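Local atomic coordinates of triosephosphate isomerase (Toxoplasma gondii, PDB entry 5UPR), a protein that probably interconverts D-glyceraldehyde 3-phosphate and dihydroxyacetone phosphate in glycolysis and gluconeogenesis, acting as a homodimer of triosephosphate isomerase barrels. Residues A[198-201]-A[202-206]; A[27-30]-A[31-35]; A[103-106]-A[107-111]; A[47-50]-A[51-54]; A[140-143]-A[144-148]. One frame throughout, in Å; residues are numbered along the deposited sequence.

In the fold
Along the chain the contacts follow one another in series, neither nesting nor crossing, and each closes just one or two turns. Contact 2 lies on helix 22-34, between strands 10-15 and 42-47 of the eight-stranded parallel barrel. Contact 4 leads from strand 42-47 into helix 53-59, and contact 3 closes helix 103-107 after strand 97-100; both touch the second subunit. Contact 5 starts and ends helix 142-146, beyond strand 133-138, and contact 1 lies on helix 192-209, between strands 174-178 and 220-222. Contacts 1 and 5 meet where T198 OG1 lies 3.1 Å from R145 NH2. Contacts 2 and 4 are on the far side of the chain's centre from these two.

Contact 1 (A[198-201]-A[202-206]); sequences THRD and IRNWL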
loop_
_atom_site.group_PDB
_atom_site.type_symbol
_atom_site.label_atom_id
_atom_site.label_comp_id
_atom_site.label_asym_id
_atom_site.label_seq_id
_atom_site.Cartn_x
_atom_site.Cartn_y
_atom_site.Cartn_z
ATOM N N THR A 198 15.944 -16.020 -22.414
ATOM C CA THR A 198 16.187 -15.131 -21.281
ATOM C C THR A 198 15.962 -15.873 -19.968
ATOM O O THR A 198 16.683 -15.635 -18.997
ATOM C CB THR A 198 15.284 -13.898 -21.310
ATOM O OG1 THR A 198 15.365 -13.264 -22.569
ATOM C CG2 THR A 198 15.710 -12.894 -20.245
ATOM N N HIS A 199 14.962 -16.750 -19.923
ATOM C CA HIS A 199 14.727 -17.517 -18.723
ATOM C C HIS A 199 15.937 -18.441 -18.430
ATOM O O HIS A 199 16.318 -18.616 -17.286
ATOM C CB HIS A 199 13.498 -18.365 -18.796
ATOM C CG HIS A 199 12.212 -17.628 -18.572
ATOM N ND1 HIS A 199 11.204 -18.152 -17.813
ATOM C CD2 HIS A 199 11.759 -16.443 -19.040
ATOM C CE1 HIS A 199 10.182 -17.312 -17.793
ATOM N NE2 HIS A 199 10.475 -16.280 -18.556
ATOM N N ARG A 200 16.531 -19.001 -19.446
ATOM C CA ARG A 200 17.732 -19.813 -19.265
ATOM C C ARG A 200 18.928 -18.972 -18.762
ATOM O O ARG A 200 19.674 -19.450 -17.959
ATOM C CB ARG A 200 18.057 -20.576 -20.548
ATOM C CG ARG A 200 19.246 -21.555 -20.461
ATOM C CD ARG A 200 19.114 -22.469 -19.281
ATOM N NE ARG A 200 19.409 -23.843 -19.671
ATOM C CZ ARG A 200 18.802 -24.923 -19.161
ATOM N NH1 ARG A 200 17.882 -24.843 -18.158
ATOM N NH2 ARG A 200 19.129 -26.147 -19.622
ATOM N N ASP A 201 19.095 -17.727 -19.231
ATOM C CA ASP A 201 20.065 -16.810 -18.697
ATOM C C ASP A 201 19.821 -16.520 -17.208
ATOM O O ASP A 201 20.755 -16.437 -16.455
ATOM C CB ASP A 201 20.030 -15.457 -19.423
ATOM C CG ASP A 201 20.596 -15.484 -20.834
ATOM O OD1 ASP A 201 21.350 -16.431 -21.180
ATOM O OD2 ASP A 201 20.336 -14.471 -21.530
ATOM N N ILE A 202 18.575 -16.342 -16.820
ATOM C CA ILE A 202 18.211 -16.111 -15.449
ATOM C C ILE A 202 18.571 -17.349 -14.610
ATOM O O ILE A 202 19.153 -17.208 -13.517
ATOM C CB ILE A 202 16.710 -15.751 -15.305
ATOM C CG1 ILE A 202 16.457 -14.371 -15.885
ATOM C CG2 ILE A 202 16.261 -15.881 -13.824
ATOM C CD1 ILE A 202 15.015 -14.167 -16.180
ATOM N N ARG A 203 18.285 -18.523 -15.129
ATOM C CA ARG A 203 18.621 -19.781 -14.405
ATOM C C ARG A 203 20.142 -19.990 -14.314
ATOM O O ARG A 203 20.612 -20.426 -13.293
ATOM C CB ARG A 203 17.890 -20.979 -15.006
ATOM C CG ARG A 203 17.792 -22.190 -14.079
ATOM C CD ARG A 203 16.997 -23.359 -14.669
ATOM N NE ARG A 203 15.637 -22.940 -15.080
ATOM C CZ ARG A 203 14.621 -22.684 -14.264
ATOM N NH1 ARG A 203 14.721 -22.818 -12.963
ATOM N NH2 ARG A 203 13.464 -22.276 -14.779
ATOM N N ASN A 204 20.889 -19.594 -15.331
ATOM C CA ASN A 204 22.358 -19.679 -15.306
ATOM C C ASN A 204 22.865 -18.674 -14.283
ATOM O O ASN A 204 23.849 -18.970 -13.614
ATOM C CB ASN A 204 23.051 -19.408 -16.655
ATOM C CG ASN A 204 22.775 -20.463 -17.717
ATOM O OD1 ASN A 204 22.388 -21.598 -17.416
ATOM N ND2 ASN A 204 22.943 -20.065 -18.996
ATOM N N TRP A 205 22.210 -17.517 -14.134
ATOM C CA TRP A 205 22.600 -16.576 -13.103
ATOM C C TRP A 205 22.430 -17.211 -11.720
ATOM O O TRP A 205 23.347 -17.099 -10.888
ATOM C CB TRP A 205 21.827 -15.219 -13.192
ATOM C CG TRP A 205 22.299 -14.240 -12.138
ATOM C CD1 TRP A 205 23.320 -13.313 -12.255
ATOM C CD2 TRP A 205 21.844 -14.156 -10.785
ATOM N NE1 TRP A 205 23.511 -12.684 -11.049
ATOM C CE2 TRP A 205 22.593 -13.146 -10.143
ATOM C CE3 TRP A 205 20.835 -14.823 -10.060
ATOM C CZ2 TRP A 205 22.439 -12.870 -8.784
ATOM C CZ3 TRP A 205 20.669 -14.494 -8.684
ATOM C CH2 TRP A 205 21.431 -13.511 -8.104
ATOM N N LEU A 206 21.254 -17.854 -11.447
ATOM C CA LEU A 206 21.026 -18.496 -10.158
ATOM C C LEU A 206 22.136 -19.510 -9.863
ATOM O O LEU A 206 22.615 -19.593 -8.742
ATOM C CB LEU A 206 19.669 -19.154 -10.082
ATOM C CG LEU A 206 18.455 -18.235 -10.121
ATOM C CD1 LEU A 206 17.177 -19.039 -10.407
ATOM C CD2 LEU A 206 18.355 -17.509 -8.818
#
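Residues 198-201 and 202-206 run on as a single helix, with T198 O, H199 O, R200 O and D201 O accepting in turn from the amides of I202, R203, N204 and W205. Its inner side carries I202, whose CG1 leans back beside its own backbone N (chi1 -70°) and comes within 3.4 Å of T198 O. The CD1 tip beyond it approaches T198 CG2 at 4.3 Å, a loose touch of methyl groups. Here the helix packs onto the barrel: helix 192-209 belongs to the outer layer of the TIM-barrel fold, and I202 rests on I176 and Y178 of strand 174-178 and on V220 of strand 220-222, while H199 reaches V220 and Y222. W205 packs on S155, L158 and R162 of helix 150-164. One turn apart, R200 and R203 bring their guanidinium groups together with planes 78° apart. R200 NH1 lies 3.9 Å from R203 CD and, near the plane of the R203 guanidinium at its edge, 4.3 Å from R203 NE. D239 OD1 forms salt bridges with both R200 NH1 and R203 NE, which probably offsets the closeness of the two positive groups. R203 is buried, and its remaining nitrogens are also bonded: NH2 to D241, NH1 to the carbonyls of A215 and T218. On the solvent side N204 folds back along the helix until its CG is 3.3 Å from R200 O. Its OD1 then sits 3.9 Å from R200 CD, the amide plane turned 42° from the guanidinium.

Contact 2 (A[27-30]-A[31-35]); sequences ELVD and MLNSA
D30 O is gripped twice by S34, and the two donors come from opposite faces of the carbonyl plane. The hydroxyl S34 OG donates across 2.9 Å and the amide S34 N across 3.0 Å. With chi1 at -39° the serine oxygen is folded back beside its own backbone N, which aims it at the preceding turn. A further link on this side runs through a water that donates to D30 OD1 and accepts from N33 ND2, the latter at 2.6 Å. N33 also lies alongside V29, the two side chains pointing the same way, so that N33 ND2 is 3.6 Å from V29 CG1. Around the helix the contact becomes apolar. Selenomethionine M31 runs extended as far as SE and then bends at chi3 (76°), which carries CE to 4.3 Å from L28 CD2. L32 CG lies 3.3 Å from L28 O. Neighbouring helices of the barrel's outer layer flank these groups: M31 and L32 touch V255 and F254 of helix 253-260, and V29 touches V56 and S59 of helix 53-59; L28 meets W16 of the loop before the helix. Helix 22-34 is the crossover of the beta-alpha-beta unit that joins strands 10-15 and 42-47, and the contact covers its last turns. Beyond the helix, N33 OD1 accepts from R61 N, while ND2 donates to S59 O as well as to the water. Both ends of the amide are therefore engaged, which fixes its rotation and ties the end of this helix to the end of the next one.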
loop_
_atom_site.group_PDB
_atom_site.type_symbol
_atom_site.label_atom_id
_atom_site.label_comp_id
_atom_site.label_asym_id
_atom_site.label_seq_id
_atom_site.Cartn_x
_atom_site.Cartn_y
_atom_site.Cartn_z
ATOM N N GLU A 27 -17.196 -11.955 -8.067
ATOM C CA GLU A 27 -17.208 -12.586 -9.390
ATOM C C GLU A 27 -15.939 -13.369 -9.712
ATOM O O GLU A 27 -16.008 -14.487 -10.210
ATOM C CB GLU A 27 -17.444 -11.517 -10.486
ATOM C CG GLU A 27 -17.470 -12.065 -11.924
ATOM C CD GLU A 27 -16.968 -11.064 -12.959
ATOM O OE1 GLU A 27 -17.539 -9.954 -12.939
ATOM O OE2 GLU A 27 -15.997 -11.369 -13.718
ATOM N N LEU A 28 -14.772 -12.764 -9.458
ATOM C CA LEU A 28 -13.502 -13.460 -9.707
ATOM C C LEU A 28 -13.353 -14.687 -8.812
ATOM O O LEU A 28 -12.851 -15.710 -9.250
ATOM C CB LEU A 28 -12.306 -12.515 -9.561
ATOM C CG LEU A 28 -12.246 -11.519 -10.724
ATOM C CD1 LEU A 28 -11.329 -10.306 -10.476
ATOM C CD2 LEU A 28 -11.789 -12.224 -11.971
ATOM N N VAL A 29 -13.735 -14.568 -7.546
ATOM C CA VAL A 29 -13.649 -15.691 -6.628
ATOM C C VAL A 29 -14.598 -16.823 -7.102
ATOM O O VAL A 29 -14.205 -17.997 -7.125
ATOM C CB VAL A 29 -14.000 -15.268 -5.180
ATOM C CG1 VAL A 29 -14.268 -16.496 -4.291
ATOM C CG2 VAL A 29 -12.908 -14.414 -4.555
ATOM N N ASP A 30 -15.827 -16.456 -7.494
ATOM C CA ASP A 30 -16.789 -17.447 -8.023
ATOM C C ASP A 30 -16.236 -18.142 -9.293
ATOM O O ASP A 30 -16.384 -19.341 -9.470
ATOM C CB ASP A 30 -18.120 -16.799 -8.374
ATOM C CG ASP A 30 -18.918 -16.296 -7.120
ATOM O OD1 ASP A 30 -18.530 -16.581 -5.960
ATOM O OD2 ASP A 30 -19.908 -15.558 -7.285
HETATM N N MSE A 31 -15.586 -17.392 -10.174
HETATM C CA MSE A 31 -14.950 -17.993 -11.359
HETATM C C MSE A 31 -13.897 -18.988 -10.938
HETATM O O MSE A 31 -13.822 -20.059 -11.514
HETATM C CB MSE A 31 -14.258 -16.924 -12.202
HETATM C CG MSE A 31 -13.607 -17.441 -13.477
HETATM SE SE MSE A 31 -12.417 -16.019 -14.086
HETATM C CE MSE A 31 -11.047 -16.391 -12.767
ATOM N N LEU A 32 -13.079 -18.654 -9.941
ATOM C CA LEU A 32 -11.984 -19.552 -9.537
ATOM C C LEU A 32 -12.550 -20.817 -8.854
ATOM O O LEU A 32 -12.058 -21.934 -9.111
ATOM C CB LEU A 32 -11.009 -18.829 -8.621
ATOM C CG LEU A 32 -10.179 -17.699 -9.285
ATOM C CD1 LEU A 32 -9.610 -16.800 -8.214
ATOM C CD2 LEU A 32 -9.062 -18.238 -10.214
ATOM N N ASN A 33 -13.602 -20.627 -8.024
ATOM C CA ASN A 33 -14.254 -21.743 -7.332
ATOM C C ASN A 33 -14.992 -22.713 -8.279
ATOM O O ASN A 33 -15.025 -23.897 -8.009
ATOM C CB ASN A 33 -15.261 -21.246 -6.273
ATOM C CG ASN A 33 -14.588 -20.680 -5.027
ATOM O OD1 ASN A 33 -13.440 -20.985 -4.725
ATOM N ND2 ASN A 33 -15.314 -19.890 -4.289
ATOM N N SER A 34 -15.591 -22.219 -9.351
ATOM C CA SER A 34 -16.342 -23.066 -10.279
ATOM C C SER A 34 -15.520 -23.483 -11.509
ATOM O O SER A 34 -16.053 -24.144 -12.359
ATOM C CB SER A 34 -17.566 -22.335 -10.826
ATOM O OG SER A 34 -18.274 -21.521 -9.950
ATOM N N ALA A 35 -14.246 -23.083 -11.621
ATOM C CA ALA A 35 -13.512 -23.301 -12.891
ATOM C C ALA A 35 -13.489 -24.786 -13.155
ATOM O O ALA A 35 -13.119 -25.551 -12.270
ATOM C CB ALA A 35 -12.087 -22.784 -12.804
HETATM O O HOH W 1 -17.729 -19.408 -5.137
#

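Contact 3 (A[103-106]-A[107-111]); sequences SERR and AGFGG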
loop_
_atom_site.group_PDB
_atom_site.type_symbol
_atom_site.label_atom_id
_atom_site.label_comp_id
_atom_site.label_asym_id
_atom_site.label_seq_id
_atom_site.Cartn_x
_atom_site.Cartn_y
_atom_site.Cartn_z
ATOM N N SER A 103 7.607 -3.695 -12.134
ATOM C CA SER A 103 8.149 -2.513 -12.856
ATOM C C SER A 103 7.345 -1.235 -12.625
ATOM O O SER A 103 7.911 -0.126 -12.635
ATOM C CB SER A 103 8.309 -2.719 -14.384
ATOM O OG SER A 103 7.083 -3.140 -14.843
ATOM N N GLU A 104 6.053 -1.375 -12.400
ATOM C CA GLU A 104 5.239 -0.172 -12.092
ATOM C C GLU A 104 5.713 0.491 -10.768
ATOM O O GLU A 104 5.797 1.723 -10.717
ATOM C CB GLU A 104 3.732 -0.481 -12.123
ATOM C CG GLU A 104 3.246 -0.898 -13.501
ATOM C CD GLU A 104 2.039 -1.809 -13.515
ATOM O OE1 GLU A 104 1.415 -2.018 -12.439
ATOM O OE2 GLU A 104 1.677 -2.272 -14.676
ATOM N N ARG A 105 6.108 -0.302 -9.778
ATOM C CA ARG A 105 6.586 0.219 -8.486
ATOM C C ARG A 105 8.059 0.628 -8.588
ATOM O O ARG A 105 8.450 1.550 -7.886
ATOM C CB ARG A 105 6.398 -0.790 -7.349
ATOM C CG ARG A 105 4.929 -1.226 -7.141
ATOM C CD ARG A 105 4.688 -1.720 -5.742
ATOM N NE ARG A 105 4.943 -0.659 -4.732
ATOM C CZ ARG A 105 4.141 0.388 -4.468
ATOM N NH1 ARG A 105 2.936 0.509 -5.044
ATOM N NH2 ARG A 105 4.486 1.247 -3.531
ATOM N N ARG A 106 8.868 -0.036 -9.441
ATOM C CA ARG A 106 10.237 0.415 -9.681
ATOM C C ARG A 106 10.225 1.793 -10.362
ATOM O O ARG A 106 11.077 2.642 -10.033
ATOM C CB ARG A 106 11.093 -0.562 -10.512
ATOM C CG ARG A 106 11.380 -1.885 -9.796
ATOM C CD ARG A 106 11.997 -2.942 -10.754
ATOM N NE ARG A 106 12.318 -4.206 -10.151
ATOM C CZ ARG A 106 13.501 -4.574 -9.583
ATOM N NH1 ARG A 106 14.491 -3.739 -9.425
ATOM N NH2 ARG A 106 13.656 -5.806 -9.150
ATOM N N ALA A 107 9.256 2.062 -11.226
ATOM C CA ALA A 107 9.211 3.351 -11.920
ATOM C C ALA A 107 8.659 4.467 -11.030
ATOM O O ALA A 107 9.028 5.624 -11.173
ATOM C CB ALA A 107 8.373 3.285 -13.208
ATOM N N GLY A 108 7.744 4.128 -10.144
ATOM C CA GLY A 108 7.151 5.089 -9.239
ATOM C C GLY A 108 5.925 5.758 -9.871
ATOM O O GLY A 108 5.639 5.573 -11.016
ATOM N N PHE A 109 5.208 6.509 -9.055
ATOM C CA PHE A 109 3.919 7.085 -9.354
ATOM C C PHE A 109 3.824 8.565 -9.069
ATOM O O PHE A 109 4.121 9.056 -7.925
ATOM C CB PHE A 109 2.857 6.376 -8.510
ATOM C CG PHE A 109 2.846 4.857 -8.652
ATOM C CD1 PHE A 109 2.295 4.248 -9.791
ATOM C CD2 PHE A 109 3.441 4.053 -7.690
ATOM C CE1 PHE A 109 2.277 2.860 -9.900
ATOM C CE2 PHE A 109 3.442 2.704 -7.798
ATOM C CZ PHE A 109 2.847 2.077 -8.927
ATOM N N GLY A 110 3.270 9.296 -10.039
ATOM C CA GLY A 110 2.866 10.692 -9.852
ATOM C C GLY A 110 4.005 11.653 -9.517
ATOM O O GLY A 110 3.776 12.676 -8.898
ATOM N N GLY A 111 5.230 11.305 -9.895
ATOM C CA GLY A 111 6.385 12.144 -9.538
ATOM C C GLY A 111 7.173 11.691 -8.325
ATOM O O GLY A 111 8.263 12.195 -8.070
HETATM O O HOH W 2 4.691 3.443 -12.511
#
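F109 has its CG beside its own backbone N (chi1 -54°), and this turns the ring back beneath the preceding helical turn, where one face receives E104 O, 3.5 Å from CZ. R105 bends at chi3 (62°), bringing its NH1 to 3.6 Å from F109 CE2. The guanidinium and the ring are inclined by 42°, so the meeting is oblique and not a stack. E104 O has two further partners, the amide of G108 at 3.1 Å and a water at 2.7 Å that also donates to G108 O. The short helix 103-107, just after strand 97-100 of the TIM barrel, ends here: A107 N still bonds to S103 O, but G108 adopts a positive phi of 88° and sends the chain off as a loop. Across the dimer interface this corner receives the loop between strand 65-69 and helix 87-92 of the second subunit, the interdigitating loop of the family. Its E84 and T82 bind R105 NH1, its T82 hydroxyl binds E104 OE1, and its T74 packs on F109. Within the subunit, R105 NE forms salt bridges with D71 and E115, while E104 OE2 pairs with K17.

Contact 4 (A[47-50]-A[51-54]); sequences APPS and LFIS
Apolar packing joins the two prolines to the residues that follow. P49 CG lies near the plane of the F52 ring at its edge, 4.0 Å from CD2, with CB and CD of the same proline close by, so the pyrrolidine abuts the rim of the phenyl. P48 crosses I53 at about a right angle, its CD 4.1 Å from I53 CG1. The isoleucine reaches it because CG1 stays beside the backbone N (chi1 -70°), which also sets CD1 3.8 Å from S50 CA. L51 CB sits over one face of the F52 ring, near the rim. Hydrogen bonds then turn the chain. F52 N donates to P49 O across 3.0 Å from above the carbonyl plane, and I53 N makes a weak bond of 3.4 Å to S50 O, giving two overlapping beta turns that lead from strand 42-47 of the barrel into helix 53-59. A water 2.9 Å from S50 O, to which it can donate, accepts from S54 N at 2.8 Å. The contact lies at the dimer interface, where S50 OG is hydrogen-bonded to S50 OG of the second subunit. Around this pair, P49 packs on M89, S50 on L85 and F52 on K93, all of the second subunit. Within the chain, W16 touches both prolines, while T22 and T25 of helix 22-34 touch F52.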
loop_
_atom_site.group_PDB
_atom_site.type_symbol
_atom_site.label_atom_id
_atom_site.label_comp_id
_atom_site.label_asym_id
_atom_site.label_seq_id
_atom_site.Cartn_x
_atom_site.Cartn_y
_atom_site.Cartn_z
ATOM N N ALA A 47 -3.369 -11.919 -6.670
ATOM C CA ALA A 47 -3.015 -10.757 -5.946
ATOM C C ALA A 47 -4.073 -9.608 -6.120
ATOM O O ALA A 47 -3.920 -8.730 -6.993
ATOM C CB ALA A 47 -1.634 -10.278 -6.366
ATOM N N PRO A 48 -5.117 -9.610 -5.282
ATOM C CA PRO A 48 -6.084 -8.520 -5.240
ATOM C C PRO A 48 -5.495 -7.271 -4.610
ATOM O O PRO A 48 -4.470 -7.372 -3.898
ATOM C CB PRO A 48 -7.164 -9.065 -4.273
ATOM C CG PRO A 48 -6.890 -10.467 -4.032
ATOM C CD PRO A 48 -5.409 -10.607 -4.233
ATOM N N PRO A 49 -6.126 -6.110 -4.827
ATOM C CA PRO A 49 -5.732 -4.923 -4.053
ATOM C C PRO A 49 -5.960 -5.243 -2.557
ATOM O O PRO A 49 -6.869 -6.058 -2.212
ATOM C CB PRO A 49 -6.719 -3.799 -4.540
ATOM C CG PRO A 49 -7.298 -4.335 -5.816
ATOM C CD PRO A 49 -7.276 -5.845 -5.685
ATOM N N SER A 50 -5.157 -4.632 -1.702
ATOM C CA SER A 50 -5.103 -5.023 -0.300
ATOM C C SER A 50 -6.467 -4.923 0.402
ATOM O O SER A 50 -6.754 -5.688 1.327
ATOM C CB SER A 50 -4.036 -4.271 0.456
ATOM O OG SER A 50 -4.276 -2.883 0.476
ATOM N N LEU A 51 -7.298 -3.994 -0.030
ATOM C CA LEU A 51 -8.649 -3.789 0.520
ATOM C C LEU A 51 -9.562 -5.023 0.462
ATOM O O LEU A 51 -10.425 -5.176 1.331
ATOM C CB LEU A 51 -9.364 -2.648 -0.215
ATOM C CG LEU A 51 -8.886 -1.232 -0.075
ATOM C CD1 LEU A 51 -9.760 -0.277 -0.879
ATOM C CD2 LEU A 51 -8.912 -0.744 1.425
ATOM N N PHE A 52 -9.356 -5.881 -0.548
ATOM C CA PHE A 52 -10.181 -7.030 -0.884
ATOM C C PHE A 52 -9.565 -8.406 -0.505
ATOM O O PHE A 52 -10.206 -9.443 -0.706
ATOM C CB PHE A 52 -10.513 -7.009 -2.410
ATOM C CG PHE A 52 -11.207 -5.752 -2.846
ATOM C CD1 PHE A 52 -12.511 -5.518 -2.450
ATOM C CD2 PHE A 52 -10.523 -4.735 -3.516
ATOM C CE1 PHE A 52 -13.152 -4.321 -2.785
ATOM C CE2 PHE A 52 -11.133 -3.557 -3.842
ATOM C CZ PHE A 52 -12.457 -3.316 -3.468
ATOM N N ILE A 53 -8.342 -8.429 0.017
ATOM C CA ILE A 53 -7.709 -9.727 0.325
ATOM C C ILE A 53 -8.509 -10.543 1.325
ATOM O O ILE A 53 -8.680 -11.731 1.103
ATOM C CB ILE A 53 -6.261 -9.558 0.806
ATOM C CG1 ILE A 53 -5.390 -9.087 -0.391
ATOM C CG2 ILE A 53 -5.753 -10.885 1.321
ATOM C CD1 ILE A 53 -3.975 -8.665 -0.041
ATOM N N SER A 54 -9.016 -9.912 2.403
ATOM C CA SER A 54 -9.755 -10.716 3.399
ATOM C C SER A 54 -11.029 -11.343 2.865
ATOM O O SER A 54 -11.365 -12.472 3.233
ATOM C CB SER A 54 -10.047 -9.945 4.687
ATOM O OG SER A 54 -11.068 -8.999 4.465
HETATM O O HOH W 3 -8.396 -7.293 3.175
#

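Contact 5 (A[140-143]-A[144-148]); sequences ETLE and ERESG
One oxygen of E140, OE2, receives two nitrogens of R145, NE and NH2, and is met by NE from outside the plane of its own carboxylate. R145 NE bonds to E140 OE2 across 2.8 Å in a salt bridge, and R145 NH2 adds a weak bond of 3.2 Å. OE2 lies at the edge of the R145 guanidinium, near its plane, but the carboxylate is turned 70° from that plane. Bends at chi2 and chi3 of R145 (59° and 70°) fold its chain back to reach this oxygen. The carboxylate is held further by the hydroxyl of Y178, which is bonded to OE1, and by the indole N-H of W182, bonded to OE2. W182 lies in the hinge at the start of the loop that, in triosephosphate isomerases, closes over the active site, so the salt bridge reaches the base of that loop. One turn apart, L142 CD1 lies 3.6 Å from E146 OE2. At the far end, the S147 hydroxyl sits 2.8 Å from E143 O and 3.0 Å from E143 OE1, and S147 N donates to E143 O. The start of helix 142-146 is a capping box: E144 N donates to T141 OG1 at 3.0 Å, and T141 N returns a bond to E144 OE1 at 2.9 Å. Its finish is a Schellman motif, with G148, of positive phi, as the C-prime residue, Q149 N bonded to E144 O and G148 N to R145 O.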
loop_
_atom_site.group_PDB
_atom_site.type_symbol
_atom_site.label_atom_id
_atom_site.label_comp_id
_atom_site.label_asym_id
_atom_site.label_seq_id
_atom_site.Cartn_x
_atom_site.Cartn_y
_atom_site.Cartn_z
ATOM N N GLU A 140 14.002 -5.864 -18.334
ATOM C CA GLU A 140 14.715 -4.804 -18.992
ATOM C C GLU A 140 13.778 -3.910 -19.830
ATOM O O GLU A 140 12.667 -4.321 -20.199
ATOM C CB GLU A 140 15.824 -5.405 -19.895
ATOM C CG GLU A 140 15.451 -5.830 -21.331
ATOM C CD GLU A 140 14.533 -7.056 -21.395
ATOM O OE1 GLU A 140 14.178 -7.650 -20.356
ATOM O OE2 GLU A 140 14.172 -7.418 -22.547
ATOM N N THR A 141 14.274 -2.708 -20.153
ATOM C CA THR A 141 13.551 -1.760 -20.957
ATOM C C THR A 141 13.771 -2.088 -22.435
ATOM O O THR A 141 14.661 -2.870 -22.814
ATOM C CB THR A 141 14.066 -0.321 -20.716
ATOM O OG1 THR A 141 15.443 -0.234 -21.143
ATOM C CG2 THR A 141 13.958 0.135 -19.211
ATOM N N LEU A 142 12.949 -1.459 -23.285
ATOM C CA LEU A 142 13.110 -1.642 -24.731
ATOM C C LEU A 142 14.518 -1.207 -25.164
ATOM O O LEU A 142 15.145 -1.888 -25.961
ATOM C CB LEU A 142 12.071 -0.832 -25.488
ATOM C CG LEU A 142 12.146 -0.883 -27.018
ATOM C CD1 LEU A 142 11.837 -2.308 -27.492
ATOM C CD2 LEU A 142 11.211 0.202 -27.568
ATOM N N GLU A 143 14.974 -0.070 -24.679
ATOM C CA GLU A 143 16.317 0.434 -25.025
ATOM C C GLU A 143 17.404 -0.536 -24.606
ATOM O O GLU A 143 18.355 -0.761 -25.361
ATOM C CB GLU A 143 16.582 1.804 -24.399
ATOM C CG GLU A 143 17.879 2.428 -24.889
ATOM C CD GLU A 143 19.174 2.011 -24.139
ATOM O OE1 GLU A 143 20.088 1.665 -24.916
ATOM O OE2 GLU A 143 19.295 2.023 -22.861
ATOM N N GLU A 144 17.296 -1.074 -23.391
ATOM C CA GLU A 144 18.261 -2.068 -22.874
ATOM C C GLU A 144 18.265 -3.321 -23.750
ATOM O O GLU A 144 19.328 -3.825 -24.090
ATOM C CB GLU A 144 17.979 -2.416 -21.405
ATOM C CG GLU A 144 18.374 -1.296 -20.471
ATOM C CD GLU A 144 17.730 -1.352 -19.115
ATOM O OE1 GLU A 144 16.833 -2.214 -18.860
ATOM O OE2 GLU A 144 18.044 -0.535 -18.242
ATOM N N ARG A 145 17.090 -3.771 -24.156
ATOM C CA ARG A 145 16.983 -4.945 -25.024
ATOM C C ARG A 145 17.681 -4.713 -26.371
ATOM O O ARG A 145 18.514 -5.521 -26.781
ATOM C CB ARG A 145 15.518 -5.350 -25.228
ATOM C CG ARG A 145 15.293 -6.502 -26.265
ATOM C CD ARG A 145 15.984 -7.836 -26.000
ATOM N NE ARG A 145 15.391 -8.545 -24.854
ATOM C CZ ARG A 145 15.705 -9.767 -24.520
ATOM N NH1 ARG A 145 16.584 -10.466 -25.196
ATOM N NH2 ARG A 145 15.122 -10.309 -23.476
ATOM N N GLU A 146 17.352 -3.607 -27.019
ATOM C CA GLU A 146 17.832 -3.299 -28.378
ATOM C C GLU A 146 19.319 -2.955 -28.409
ATOM O O GLU A 146 19.948 -3.119 -29.422
ATOM C CB GLU A 146 17.015 -2.159 -29.028
ATOM C CG GLU A 146 15.544 -2.503 -29.260
ATOM C CD GLU A 146 14.688 -1.395 -29.906
ATOM O OE1 GLU A 146 14.976 -0.173 -29.769
ATOM O OE2 GLU A 146 13.666 -1.761 -30.551
ATOM N N SER A 147 19.887 -2.494 -27.303
ATOM C CA SER A 147 21.320 -2.254 -27.225
ATOM C C SER A 147 22.144 -3.457 -26.662
ATOM O O SER A 147 23.308 -3.322 -26.370
ATOM C CB SER A 147 21.548 -0.973 -26.430
ATOM O OG SER A 147 21.097 -1.165 -25.112
ATOM N N GLY A 148 21.551 -4.643 -26.600
ATOM C CA GLY A 148 22.212 -5.877 -26.130
ATOM C C GLY A 148 22.533 -5.979 -24.640
ATOM O O GLY A 148 23.396 -6.752 -24.276
#